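Local coordinates for protein tyrosine--tRNA ligase (Archaeoglobus fulgidus, PDB 2CYB) that probably attaches tyrosine to its cognate tRNA, first activating the amino acid with ATP and then passing it to the acceptor end, at residues Glu20-Gln25 / Leu186-Leu191; Val122-Lys127 / Pro192-Ser197. All blocks are in the same frame, centred on the assembly; numbering follows the deposited sequence.

How the interactions relate
Along the chain the segments alternate: 20-25 comes first, then 122-127, then 186-191 and 192-197 in direct succession, so the two contacts cross. Their centres lie about 16 Å apart on the same side of the chain's centre. What unites them is helix 181-190 and the loop that leads from it to strand 200-204 of the Rossmann-fold sheet. Interaction 1 ties that helix to helix 20-28, beside edge strand 16-18; interaction 2 ties the following loop to helix 119-131. A probable hydrogen bond from Tyr196 N to Leu191 O joins them. Together they run from the helix following edge strand 16-18 to helix 119-131, which packs on the second subunit.

Interaction 1: Glu20-Gln25 / Leu186-Leu191; sequences EEELRQ and LARENL
Glu22 and Arg188 form a bidentate, end-on salt bridge between two helices that flank the Rossmann-fold sheet of this class I synthetase, helix 20-28 and helix 181-190. The backbones stay well apart, with the CA atoms of Glu22 and Arg188 12.4 Å from each other, so only long side chains can span the distance, and a glutamate and an arginine suit the task. The close-fitting part is the meeting of the charged ends: the guanidinium presents its NH1 and NH2 edge to the carboxylate, and the two flat groups are turned only 11° apart. Each oxygen accepts on the side facing its partner oxygen, the syn lone pair, and both bonds are almost straight at 169°. Beyond CG the glutamate runs extended, whereas the arginine bends at chi3 (61°), which turns its end toward the acid. Outside this grip the contact is loose: both residues are partly exposed, and only about 80 Å² is buried between the segments. Arg188 NH1 also bonds Pro199 O, which probably further limits rotation of the guanidinium. The two bonds to the carboxylate are nearly equal, Arg188 NH1 to Glu22 OE1 at 2.9 Å and Arg188 NH2 to Glu22 OE2 at 3.0 Å.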
ATOM      1  N   GLU A  20      25.793  -5.355  18.180  1.00 46.06           N
ATOM      2  CA  GLU A  20      27.060  -6.080  18.257  1.00 51.86           C
ATOM      3  C   GLU A  20      26.892  -7.447  18.937  1.00 48.55           C
ATOM      4  O   GLU A  20      27.317  -8.480  18.410  1.00 42.26           O
ATOM      5  CB  GLU A  20      28.091  -5.251  19.033  1.00 60.01           C
ATOM      6  CG  GLU A  20      28.588  -4.000  18.317  1.00 71.37           C
ATOM      7  CD  GLU A  20      29.607  -4.306  17.232  1.00 76.15           C
ATOM      8  OE1 GLU A  20      30.640  -4.935  17.544  1.00 78.80           O
ATOM      9  OE2 GLU A  20      29.379  -3.913  16.070  1.00 82.73           O
ATOM     10  N   GLU A  21      26.274  -7.443  20.113  1.00 48.00           N
ATOM     11  CA  GLU A  21      26.065  -8.672  20.869  1.00 52.81           C
ATOM     12  C   GLU A  21      25.276  -9.696  20.060  1.00 50.46           C
ATOM     13  O   GLU A  21      25.645 -10.874  20.013  1.00 44.50           O
ATOM     14  CB  GLU A  21      25.348  -8.352  22.183  1.00 63.36           C
ATOM     15  CG  GLU A  21      26.061  -7.273  22.996  1.00 74.02           C
ATOM     16  CD  GLU A  21      25.369  -6.952  24.310  1.00 82.77           C
ATOM     17  OE1 GLU A  21      24.178  -6.574  24.285  1.00 87.10           O
ATOM     18  OE2 GLU A  21      26.021  -7.072  25.371  1.00 83.94           O
ATOM     19  N   GLU A  22      24.201  -9.243  19.415  1.00 45.84           N
ATOM     20  CA  GLU A  22      23.367 -10.119  18.596  1.00 38.61           C
ATOM     21  C   GLU A  22      24.198 -10.748  17.489  1.00 38.33           C
ATOM     22  O   GLU A  22      24.058 -11.936  17.189  1.00 36.99           O
ATOM     23  CB  GLU A  22      22.201  -9.332  17.984  1.00 42.44           C
ATOM     24  CG  GLU A  22      21.070  -9.014  18.953  1.00 49.59           C
ATOM     25  CD  GLU A  22      20.059  -8.032  18.373  1.00 57.59           C
ATOM     26  OE1 GLU A  22      19.844  -8.060  17.142  1.00 52.64           O
ATOM     27  OE2 GLU A  22      19.471  -7.243  19.147  1.00 47.42           O
ATOM     28  N   LEU A  23      25.064  -9.946  16.879  1.00 40.77           N
ATOM     29  CA  LEU A  23      25.919 -10.434  15.805  1.00 39.36           C
ATOM     30  C   LEU A  23      26.851 -11.520  16.339  1.00 41.45           C
ATOM     31  O   LEU A  23      27.054 -12.549  15.694  1.00 39.02           O
ATOM     32  CB  LEU A  23      26.739  -9.279  15.220  1.00 38.23           C
ATOM     33  CG  LEU A  23      27.847  -9.634  14.229  1.00 39.53           C
ATOM     34  CD1 LEU A  23      27.286 -10.451  13.071  1.00 37.85           C
ATOM     35  CD2 LEU A  23      28.494  -8.351  13.732  1.00 42.09           C
ATOM     36  N   ARG A  24      27.420 -11.278  17.515  1.00 42.83           N
ATOM     37  CA  ARG A  24      28.324 -12.251  18.121  1.00 51.19           C
ATOM     38  C   ARG A  24      27.575 -13.551  18.405  1.00 47.21           C
ATOM     39  O   ARG A  24      27.948 -14.611  17.902  1.00 49.00           O
ATOM     40  CB  ARG A  24      28.923 -11.706  19.423  1.00 49.56           C
ATOM     41  CG  ARG A  24      29.871 -12.691  20.119  1.00 58.46           C
ATOM     42  CD  ARG A  24      30.322 -12.191  21.488  1.00 54.89           C
ATOM     43  NE  ARG A  24      31.337 -11.144  21.416  1.00 63.00           N
ATOM     44  CZ  ARG A  24      32.594 -11.341  21.022  1.00 70.32           C
ATOM     45  NH1 ARG A  24      33.449 -10.324  20.990  1.00 71.47           N
ATOM     46  NH2 ARG A  24      33.000 -12.551  20.662  1.00 69.65           N
ATOM     47  N   GLN A  25      26.511 -13.469  19.197  1.00 47.82           N
ATOM     48  CA  GLN A  25      25.748 -14.666  19.518  1.00 54.81           C
ATOM     49  C   GLN A  25      25.192 -15.342  18.270  1.00 53.83           C
ATOM     50  O   GLN A  25      24.983 -16.550  18.257  1.00 61.25           O
ATOM     51  CB  GLN A  25      24.630 -14.348  20.521  1.00 53.18           C
ATOM     52  CG  GLN A  25      23.833 -13.094  20.253  1.00 66.74           C
ATOM     53  CD  GLN A  25      22.946 -12.717  21.433  1.00 74.47           C
ATOM     54  OE1 GLN A  25      22.114 -13.511  21.878  1.00 81.86           O
ATOM     55  NE2 GLN A  25      23.121 -11.502  21.946  1.00 75.32           N
ATOM     56  N   LEU A 186      12.047  -0.560  11.579  1.00 26.61           N
ATOM     57  CA  LEU A 186      10.644  -0.919  11.433  1.00 29.39           C
ATOM     58  C   LEU A 186      10.536  -2.446  11.375  1.00 28.50           C
ATOM     59  O   LEU A 186       9.629  -3.035  11.959  1.00 31.08           O
ATOM     60  CB  LEU A 186      10.074  -0.285  10.156  1.00 30.21           C
ATOM     61  CG  LEU A 186       8.669  -0.674   9.679  1.00 36.28           C
ATOM     62  CD1 LEU A 186       7.647  -0.410  10.765  1.00 37.12           C
ATOM     63  CD2 LEU A 186       8.327   0.131   8.435  1.00 41.06           C
ATOM     64  N   ALA A 187      11.469  -3.082  10.672  1.00 26.31           N
ATOM     65  CA  ALA A 187      11.477  -4.536  10.559  1.00 29.53           C
ATOM     66  C   ALA A 187      11.682  -5.163  11.939  1.00 33.71           C
ATOM     67  O   ALA A 187      10.934  -6.061  12.346  1.00 30.92           O
ATOM     68  CB  ALA A 187      12.589  -4.984   9.614  1.00 29.87           C
ATOM     69  N   ARG A 188      12.687  -4.681  12.664  1.00 31.75           N
ATOM     70  CA  ARG A 188      12.982  -5.201  14.001  1.00 33.69           C
ATOM     71  C   ARG A 188      11.785  -5.083  14.948  1.00 33.11           C
ATOM     72  O   ARG A 188      11.557  -5.954  15.786  1.00 34.00           O
ATOM     73  CB  ARG A 188      14.188  -4.462  14.615  1.00 30.50           C
ATOM     74  CG  ARG A 188      15.537  -4.812  13.980  1.00 32.57           C
ATOM     75  CD  ARG A 188      16.671  -3.966  14.566  1.00 35.44           C
ATOM     76  NE  ARG A 188      16.861  -4.166  16.008  1.00 37.64           N
ATOM     77  CZ  ARG A 188      17.540  -5.174  16.554  1.00 33.91           C
ATOM     78  NH1 ARG A 188      18.109  -6.099  15.794  1.00 36.07           N
ATOM     79  NH2 ARG A 188      17.664  -5.248  17.872  1.00 41.67           N
ATOM     80  N   GLU A 189      11.016  -4.013  14.801  1.00 33.45           N
ATOM     81  CA  GLU A 189       9.868  -3.781  15.665  1.00 34.53           C
ATOM     82  C   GLU A 189       8.589  -4.512  15.240  1.00 38.42           C
ATOM     83  O   GLU A 189       7.850  -5.019  16.087  1.00 37.53           O
ATOM     84  CB  GLU A 189       9.594  -2.276  15.760  1.00 32.65           C
ATOM     85  CG  GLU A 189       8.492  -1.891  16.728  1.00 47.79           C
ATOM     86  CD  GLU A 189       8.296  -0.390  16.822  1.00 53.36           C
ATOM     87  OE1 GLU A 189       9.267   0.320  17.156  1.00 60.07           O
ATOM     88  OE2 GLU A 189       7.168   0.084  16.566  1.00 65.56           O
ATOM     89  N   ASN A 190       8.347  -4.589  13.935  1.00 32.24           N
ATOM     90  CA  ASN A 190       7.132  -5.214  13.417  1.00 33.29           C
ATOM     91  C   ASN A 190       7.167  -6.694  13.059  1.00 28.46           C
ATOM     92  O   ASN A 190       6.152  -7.377  13.203  1.00 28.17           O
ATOM     93  CB  ASN A 190       6.640  -4.429  12.199  1.00 29.30           C
ATOM     94  CG  ASN A 190       5.953  -3.142  12.585  1.00 37.31           C
ATOM     95  OD1 ASN A 190       6.144  -2.630  13.686  1.00 52.09           O
ATOM     96  ND2 ASN A 190       5.153  -2.605  11.676  1.00 55.01           N
ATOM     97  N   LEU A 191       8.306  -7.192  12.586  1.00 27.21           N
ATOM     98  CA  LEU A 191       8.390  -8.597  12.201  1.00 28.69           C
ATOM     99  C   LEU A 191       7.986  -9.565  13.315  1.00 30.84           C
ATOM    100  O   LEU A 191       7.314 -10.557  13.052  1.00 28.40           O
ATOM    101  CB  LEU A 191       9.785  -8.946  11.685  1.00 29.55           C
ATOM    102  CG  LEU A 191      10.121  -8.337  10.311  1.00 30.68           C
ATOM    103  CD1 LEU A 191      11.445  -8.876   9.825  1.00 29.47           C
ATOM    104  CD2 LEU A 191       9.027  -8.678   9.311  1.00 30.32           C
TER

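Interaction 2: Val122-Lys127 / Pro192-Ser197; sequences VLDVLK and PRLGYS
Leu194 lays its CD2 methyl against the flank of helix 119-131, 3.6 Å from Asp124 O and 4.1 Å from Lys127 CB. A branched aliphatic residue suits this place, because the same side chain also packs on Met128 and Ile131 of that helix. Beside it Tyr196 reaches in from the opposite direction to Asp124, and its OH donates to Asp124 OD1 over a short 2.6 Å. Asp124 CG lies anti to the carbonyl carbon (chi1 -85°), which sends the carboxylate toward the loop. OD1 is met on its syn side, 16° out of the carboxylate plane, and the ring stands almost perpendicular to the carboxylate, at 88°. This loop links helix 181-190 to strand 200-204 of the Rossmann fold, and Gly195 allows its turn with a positive phi. Asp124 OD1 also accepts from His168 NE2 of helix 154-168, so one buried oxygen serves two donors, which probably favours the charged carboxylate. With an alanine here, the Tyr196 hydroxyl and His168 NE2 would probably both lose this acceptor, and the phenol ring would be freer to shift. A water bridges the other carboxylate oxygen to the loop, donating to Asp124 OD2 and Leu194 O, 2.8 Å from each.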
ATOM      1  N   VAL A 122       1.731 -11.658   0.311  1.00 27.90           N
ATOM      2  CA  VAL A 122       0.797 -10.537   0.232  1.00 30.36           C
ATOM      3  C   VAL A 122      -0.009 -10.403   1.518  1.00 28.43           C
ATOM      4  O   VAL A 122      -0.264  -9.296   1.991  1.00 25.01           O
ATOM      5  CB  VAL A 122      -0.160 -10.675  -0.973  1.00 36.32           C
ATOM      6  CG1 VAL A 122       0.636 -10.652  -2.263  1.00 36.09           C
ATOM      7  CG2 VAL A 122      -0.965 -11.951  -0.867  1.00 46.99           C
ATOM      8  N   LEU A 123      -0.396 -11.526   2.107  1.00 27.63           N
ATOM      9  CA  LEU A 123      -1.151 -11.465   3.343  1.00 28.72           C
ATOM     10  C   LEU A 123      -0.292 -10.806   4.426  1.00 28.33           C
ATOM     11  O   LEU A 123      -0.797 -10.013   5.231  1.00 29.26           O
ATOM     12  CB  LEU A 123      -1.588 -12.872   3.757  1.00 30.47           C
ATOM     13  CG  LEU A 123      -2.859 -13.044   4.593  1.00 46.71           C
ATOM     14  CD1 LEU A 123      -3.848 -11.902   4.380  1.00 39.19           C
ATOM     15  CD2 LEU A 123      -3.494 -14.368   4.184  1.00 48.23           C
ATOM     16  N   ASP A 124       1.007 -11.115   4.444  1.00 26.49           N
ATOM     17  CA  ASP A 124       1.900 -10.506   5.431  1.00 25.99           C
ATOM     18  C   ASP A 124       1.993  -8.997   5.210  1.00 25.75           C
ATOM     19  O   ASP A 124       2.083  -8.224   6.171  1.00 23.86           O
ATOM     20  CB  ASP A 124       3.299 -11.116   5.350  1.00 27.16           C
ATOM     21  CG  ASP A 124       3.428 -12.385   6.167  1.00 35.03           C
ATOM     22  OD1 ASP A 124       4.418 -13.113   5.962  1.00 30.35           O
ATOM     23  OD2 ASP A 124       2.548 -12.645   7.015  1.00 34.36           O
ATOM     24  N   VAL A 125       1.996  -8.587   3.946  1.00 22.98           N
ATOM     25  CA  VAL A 125       2.060  -7.167   3.612  1.00 29.70           C
ATOM     26  C   VAL A 125       0.840  -6.476   4.197  1.00 28.22           C
ATOM     27  O   VAL A 125       0.947  -5.404   4.801  1.00 26.82           O
ATOM     28  CB  VAL A 125       2.091  -6.931   2.076  1.00 27.63           C
ATOM     29  CG1 VAL A 125       1.884  -5.447   1.768  1.00 25.58           C
ATOM     30  CG2 VAL A 125       3.416  -7.396   1.509  1.00 26.88           C
ATOM     31  N   LEU A 126      -0.327  -7.096   4.031  1.00 25.02           N
ATOM     32  CA  LEU A 126      -1.553  -6.508   4.559  1.00 26.83           C
ATOM     33  C   LEU A 126      -1.513  -6.406   6.086  1.00 25.79           C
ATOM     34  O   LEU A 126      -1.975  -5.418   6.659  1.00 28.26           O
ATOM     35  CB  LEU A 126      -2.774  -7.317   4.106  1.00 24.80           C
ATOM     36  CG  LEU A 126      -3.050  -7.320   2.598  1.00 25.51           C
ATOM     37  CD1 LEU A 126      -4.422  -7.911   2.358  1.00 35.19           C
ATOM     38  CD2 LEU A 126      -2.971  -5.906   2.026  1.00 31.93           C
ATOM     39  N   LYS A 127      -0.958  -7.422   6.739  1.00 24.92           N
ATOM     40  CA  LYS A 127      -0.846  -7.426   8.197  1.00 21.96           C
ATOM     41  C   LYS A 127       0.132  -6.338   8.631  1.00 25.53           C
ATOM     42  O   LYS A 127      -0.125  -5.596   9.589  1.00 26.88           O
ATOM     43  CB  LYS A 127      -0.361  -8.791   8.686  1.00 28.37           C
ATOM     44  CG  LYS A 127      -1.378  -9.905   8.487  1.00 34.28           C
ATOM     45  CD  LYS A 127      -0.816 -11.256   8.917  1.00 40.63           C
ATOM     46  CE  LYS A 127      -1.868 -12.352   8.801  1.00 44.48           C
ATOM     47  NZ  LYS A 127      -1.342 -13.679   9.231  1.00 39.31           N
ATOM     48  N   PRO A 192       8.374  -9.283  14.569  1.00 34.30           N
ATOM     49  CA  PRO A 192       7.976 -10.222  15.621  1.00 34.39           C
ATOM     50  C   PRO A 192       6.454 -10.327  15.750  1.00 35.66           C
ATOM     51  O   PRO A 192       5.931 -11.383  16.105  1.00 35.81           O
ATOM     52  CB  PRO A 192       8.624  -9.636  16.874  1.00 38.20           C
ATOM     53  CG  PRO A 192       9.857  -8.951  16.334  1.00 38.35           C
ATOM     54  CD  PRO A 192       9.298  -8.261  15.099  1.00 32.08           C
ATOM     55  N   ARG A 193       5.751  -9.235  15.453  1.00 34.00           N
ATOM     56  CA  ARG A 193       4.296  -9.222  15.548  1.00 31.70           C
ATOM     57  C   ARG A 193       3.671 -10.149  14.517  1.00 36.98           C
ATOM     58  O   ARG A 193       2.499 -10.518  14.632  1.00 36.56           O
ATOM     59  CB  ARG A 193       3.756  -7.807  15.370  1.00 28.54           C
ATOM     60  CG  ARG A 193       4.207  -6.828  16.442  1.00 32.97           C
ATOM     61  CD  ARG A 193       3.615  -7.169  17.800  1.00 29.56           C
ATOM     62  NE  ARG A 193       3.928  -6.145  18.794  1.00 32.95           N
ATOM     63  CZ  ARG A 193       3.335  -6.045  19.976  1.00 32.42           C
ATOM     64  NH1 ARG A 193       2.387  -6.912  20.323  1.00 32.03           N
ATOM     65  NH2 ARG A 193       3.682  -5.067  20.807  1.00 32.45           N
ATOM     66  N   LEU A 194       4.451 -10.523  13.507  1.00 28.42           N
ATOM     67  CA  LEU A 194       3.963 -11.423  12.477  1.00 30.87           C
ATOM     68  C   LEU A 194       4.552 -12.813  12.663  1.00 32.11           C
ATOM     69  O   LEU A 194       4.457 -13.664  11.782  1.00 33.27           O
ATOM     70  CB  LEU A 194       4.302 -10.878  11.083  1.00 27.95           C
ATOM     71  CG  LEU A 194       3.326  -9.818  10.549  1.00 30.46           C
ATOM     72  CD1 LEU A 194       3.334  -8.593  11.442  1.00 29.68           C
ATOM     73  CD2 LEU A 194       3.712  -9.431   9.131  1.00 33.10           C
ATOM     74  N   GLY A 195       5.171 -13.033  13.817  1.00 35.94           N
ATOM     75  CA  GLY A 195       5.757 -14.328  14.101  1.00 35.77           C
ATOM     76  C   GLY A 195       7.139 -14.565  13.517  1.00 40.98           C
ATOM     77  O   GLY A 195       7.555 -15.713  13.385  1.00 39.90           O
ATOM     78  N   TYR A 196       7.850 -13.500  13.154  1.00 32.93           N
ATOM     79  CA  TYR A 196       9.192 -13.649  12.602  1.00 36.10           C
ATOM     80  C   TYR A 196      10.224 -13.050  13.548  1.00 36.38           C
ATOM     81  O   TYR A 196       9.900 -12.201  14.370  1.00 39.79           O
ATOM     82  CB  TYR A 196       9.292 -12.965  11.238  1.00 37.49           C
ATOM     83  CG  TYR A 196       8.303 -13.486  10.223  1.00 37.34           C
ATOM     84  CD1 TYR A 196       7.289 -12.666   9.729  1.00 38.47           C
ATOM     85  CD2 TYR A 196       8.388 -14.790   9.743  1.00 37.03           C
ATOM     86  CE1 TYR A 196       6.387 -13.129   8.777  1.00 32.69           C
ATOM     87  CE2 TYR A 196       7.486 -15.270   8.789  1.00 38.91           C
ATOM     88  CZ  TYR A 196       6.490 -14.429   8.312  1.00 37.72           C
ATOM     89  OH  TYR A 196       5.605 -14.882   7.365  1.00 31.92           O
ATOM     90  N   SER A 197      11.473 -13.483  13.430  1.00 37.01           N
ATOM     91  CA  SER A 197      12.508 -12.966  14.316  1.00 41.10           C
ATOM     92  C   SER A 197      13.004 -11.582  13.910  1.00 40.25           C
ATOM     93  O   SER A 197      12.946 -11.197  12.741  1.00 42.97           O
ATOM     94  CB  SER A 197      13.681 -13.950  14.378  1.00 40.88           C
ATOM     95  OG  SER A 197      14.141 -14.280  13.081  1.00 58.51           O
TER
HETATM   96  O   HOH W   1       2.750 -13.842   9.509  1.00 36.44           O